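Local coordinates for SorB (Sorangium cellulosum, PDB 6B2V), which forms a pyran ring in sorangicin polyketide biosynthesis through the pyran synthase domain of module nine, the piece of the much longer protein that makes up this chain, at residues A188-Q193 with L214-F219. Numbering follows the deposited sequence.
Sequences ALASLQ and LVPAIF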
ATOM      1  N   ALA A 188       2.389  -3.046 -16.764  1.00 11.03           N
ATOM      2  CA  ALA A 188       1.736  -4.267 -16.356  1.00 10.11           C
ATOM      3  C   ALA A 188       0.246  -4.074 -16.027  1.00 10.12           C
ATOM      4  O   ALA A 188      -0.144  -3.085 -15.555  1.00 10.46           O
ATOM      5  CB  ALA A 188       2.432  -4.845 -15.138  1.00  9.77           C
ATOM      6  N   LEU A 189      -0.509  -5.102 -16.330  1.00  8.38           N
ATOM      7  CA  LEU A 189      -1.913  -5.153 -16.041  1.00  9.16           C
ATOM      8  C   LEU A 189      -2.301  -6.496 -15.392  1.00  9.26           C
ATOM      9  O   LEU A 189      -2.125  -7.540 -15.924  1.00  9.80           O
ATOM     10  CB  LEU A 189      -2.705  -4.927 -17.310  1.00  9.52           C
ATOM     11  CG  LEU A 189      -4.208  -4.802 -17.179  1.00  9.16           C
ATOM     12  CD1 LEU A 189      -4.629  -3.485 -16.587  1.00 10.72           C
ATOM     13  CD2 LEU A 189      -4.872  -5.053 -18.528  1.00 11.69           C
ATOM     14  N   ALA A 190      -2.855  -6.360 -14.204  1.00  8.39           N
ATOM     15  CA  ALA A 190      -3.333  -7.512 -13.446  1.00  8.59           C
ATOM     16  C   ALA A 190      -4.840  -7.466 -13.313  1.00  9.23           C
ATOM     17  O   ALA A 190      -5.356  -6.464 -13.045  1.00 10.31           O
ATOM     18  CB  ALA A 190      -2.749  -7.533 -12.046  1.00 10.73           C
ATOM     19  N   SER A 191      -5.485  -8.588 -13.570  1.00 10.01           N
ATOM     20  CA  SER A 191      -6.906  -8.668 -13.319  1.00  9.85           C
ATOM     21  C   SER A 191      -7.110  -9.202 -11.892  1.00 12.04           C
ATOM     22  O   SER A 191      -6.319  -9.931 -11.404  1.00 11.83           O
ATOM     23  CB  SER A 191      -7.636  -9.485 -14.339  1.00 14.80           C
ATOM     24  OG  SER A 191      -7.317 -10.801 -14.154  1.00 18.31           O
ATOM     25  N   LEU A 192      -8.188  -8.761 -11.260  1.00 10.16           N
ATOM     26  CA  LEU A 192      -8.477  -9.118  -9.885  1.00 11.80           C
ATOM     27  C   LEU A 192      -9.782  -9.834  -9.699  1.00 11.83           C
ATOM     28  O   LEU A 192     -10.689  -9.602 -10.392  1.00 14.95           O
ATOM     29  CB  LEU A 192      -8.600  -7.874  -9.017  1.00 12.09           C
ATOM     30  CG  LEU A 192      -7.416  -6.946  -9.027  1.00 10.42           C
ATOM     31  CD1 LEU A 192      -7.734  -5.754  -8.162  1.00 13.52           C
ATOM     32  CD2 LEU A 192      -6.113  -7.587  -8.603  1.00 11.15           C
ATOM     33  N   GLN A 193      -9.787 -10.734  -8.747  1.00 11.10           N
ATOM     34  CA  GLN A 193     -11.008 -11.425  -8.328  1.00 15.23           C
ATOM     35  C   GLN A 193     -11.030 -11.392  -6.791  1.00 14.82           C
ATOM     36  O   GLN A 193     -10.094 -11.762  -6.164  1.00 14.91           O
ATOM     37  CB  GLN A 193     -11.007 -12.838  -8.815  1.00 18.39           C
ATOM     38  CG  GLN A 193     -12.265 -13.602  -8.485  1.00 25.27           C
ATOM     39  CD  GLN A 193     -12.290 -14.943  -9.178  1.00 36.67           C
ATOM     40  OE1 GLN A 193     -11.727 -15.109 -10.257  1.00 38.78           O
ATOM     41  NE2 GLN A 193     -12.902 -15.920  -8.530  1.00 36.97           N
ATOM     42  N   LEU A 214       0.112  -3.436  -5.098  1.00 11.18           N
ATOM     43  CA  LEU A 214       1.557  -3.274  -5.134  1.00 12.29           C
ATOM     44  C   LEU A 214       2.365  -4.348  -5.854  1.00 12.15           C
ATOM     45  O   LEU A 214       3.352  -4.068  -6.413  1.00 12.89           O
ATOM     46  CB  LEU A 214       2.151  -3.027  -3.735  1.00 14.26           C
ATOM     47  CG  LEU A 214       1.621  -1.785  -2.984  1.00 12.96           C
ATOM     48  CD1 LEU A 214       2.467  -1.464  -1.779  1.00 18.66           C
ATOM     49  CD2 LEU A 214       1.460  -0.572  -3.869  1.00 15.80           C
ATOM     50  N   VAL A 215       1.876  -5.576  -5.820  1.00 12.30           N
ATOM     51  CA  VAL A 215       2.634  -6.680  -6.393  1.00 14.01           C
ATOM     52  C   VAL A 215       2.961  -6.500  -7.857  1.00 14.05           C
ATOM     53  O   VAL A 215       4.042  -6.783  -8.247  1.00 13.02           O
ATOM     54  CB  VAL A 215       1.964  -8.067  -6.077  1.00 16.13           C
ATOM     55  CG1 VAL A 215       2.389  -9.176  -7.030  1.00 19.45           C
ATOM     56  CG2 VAL A 215       2.347  -8.480  -4.704  1.00 16.56           C
ATOM     57  N   PRO A 216       2.033  -6.026  -8.660  1.00 11.89           N
ATOM     58  CA  PRO A 216       2.352  -5.844 -10.068  1.00 12.87           C
ATOM     59  C   PRO A 216       3.457  -4.809 -10.310  1.00 12.23           C
ATOM     60  O   PRO A 216       4.175  -4.952 -11.229  1.00 12.60           O
ATOM     61  CB  PRO A 216       1.004  -5.457 -10.686  1.00 14.70           C
ATOM     62  CG  PRO A 216       0.075  -6.160  -9.836  1.00 13.55           C
ATOM     63  CD  PRO A 216       0.589  -5.971  -8.450  1.00 13.38           C
ATOM     64  N   ALA A 217       3.471  -3.738  -9.517  1.00 12.80           N
ATOM     65  CA  ALA A 217       4.515  -2.727  -9.600  1.00 11.97           C
ATOM     66  C   ALA A 217       5.883  -3.269  -9.178  1.00 13.28           C
ATOM     67  O   ALA A 217       6.844  -2.953  -9.762  1.00 11.51           O
ATOM     68  CB  ALA A 217       4.138  -1.502  -8.767  1.00 12.87           C
ATOM     69  N   ILE A 218       5.889  -4.035  -8.110  1.00 12.56           N
ATOM     70  CA  ILE A 218       7.113  -4.636  -7.664  1.00 11.08           C
ATOM     71  C   ILE A 218       7.632  -5.660  -8.683  1.00 13.11           C
ATOM     72  O   ILE A 218       8.772  -5.686  -8.977  1.00 12.30           O
ATOM     73  CB  ILE A 218       6.947  -5.248  -6.286  1.00 12.28           C
ATOM     74  CG1 ILE A 218       6.741  -4.156  -5.285  1.00 13.47           C
ATOM     75  CG2 ILE A 218       8.150  -6.098  -5.929  1.00 14.93           C
ATOM     76  CD1 ILE A 218       6.141  -4.622  -3.999  1.00 16.82           C
ATOM     77  N   PHE A 219       6.722  -6.420  -9.256  1.00 12.07           N
ATOM     78  CA  PHE A 219       7.085  -7.360 -10.280  1.00 12.32           C
ATOM     79  C   PHE A 219       7.735  -6.609 -11.461  1.00 13.47           C
ATOM     80  O   PHE A 219       8.733  -7.015 -11.950  1.00 13.51           O
ATOM     81  CB  PHE A 219       5.816  -8.158 -10.695  1.00 13.05           C
ATOM     82  CG  PHE A 219       5.991  -9.016 -11.896  1.00 15.45           C
ATOM     83  CD1 PHE A 219       5.787  -8.504 -13.119  1.00 17.79           C
ATOM     84  CD2 PHE A 219       6.382 -10.294 -11.773  1.00 17.86           C
ATOM     85  CE1 PHE A 219       5.968  -9.258 -14.238  1.00 16.68           C
ATOM     86  CE2 PHE A 219       6.548 -11.082 -12.890  1.00 19.93           C
ATOM     87  CZ  PHE A 219       6.344 -10.555 -14.112  1.00 17.96           C
TER
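The 2.9 Å hydrogen bond from Phe219 N to Val215 O closes the helical turn that presents Pro216 to Ala188 and Ala190, whose contact with the proline is apolar. Ile218 N reaches Leu214 O in the same way, at 3.1 Å. Pro216 itself has no amide hydrogen to give to the turn before it, and the helix is kinked there; its CB points toward the strand, and the CG corner of the ring leads. The point of closest approach is this CG, which lies 3.8 Å from Ala190 CB. Pro216 CB is farther from that methyl, at 4.5 Å, so the proline meets it corner first.

The pairing illustrates how a hotdog fold is assembled: a long helix, the sausage, lies in the curve of an antiparallel sheet, the bun. Helix 207-225 fits that description in what is predicted to be the C-terminal hotdog of this dehydratase-family domain, and strand 187-192 belongs to the wrapping sheet. With just a methyl at Ala188 and at Ala190, the backbones can approach closely, and Ala188 CA and Pro216 CA are 6.5 Å apart. The methyl of Ala188 lies 4.3 Å from Pro216 O, a loose van der Waals approach.

Val251, on the adjacent strand 250-255, also touches Pro216, and backbone hydrogen bonds tie Ala190 to Val251 and Ala188 to Ala253. Leu189 points away from the helix and packs on Val182 and Tyr250. Beyond the proline, Phe219 CG is nearly trans to its backbone N (chi1 171°), an orientation that turns the ring to the strand side of the helix without touching the strand: Phe219 CD1 stops 5.4 Å from Ala188 CB, and the ring forms an edge-to-face pair with His183 on strand 178-183.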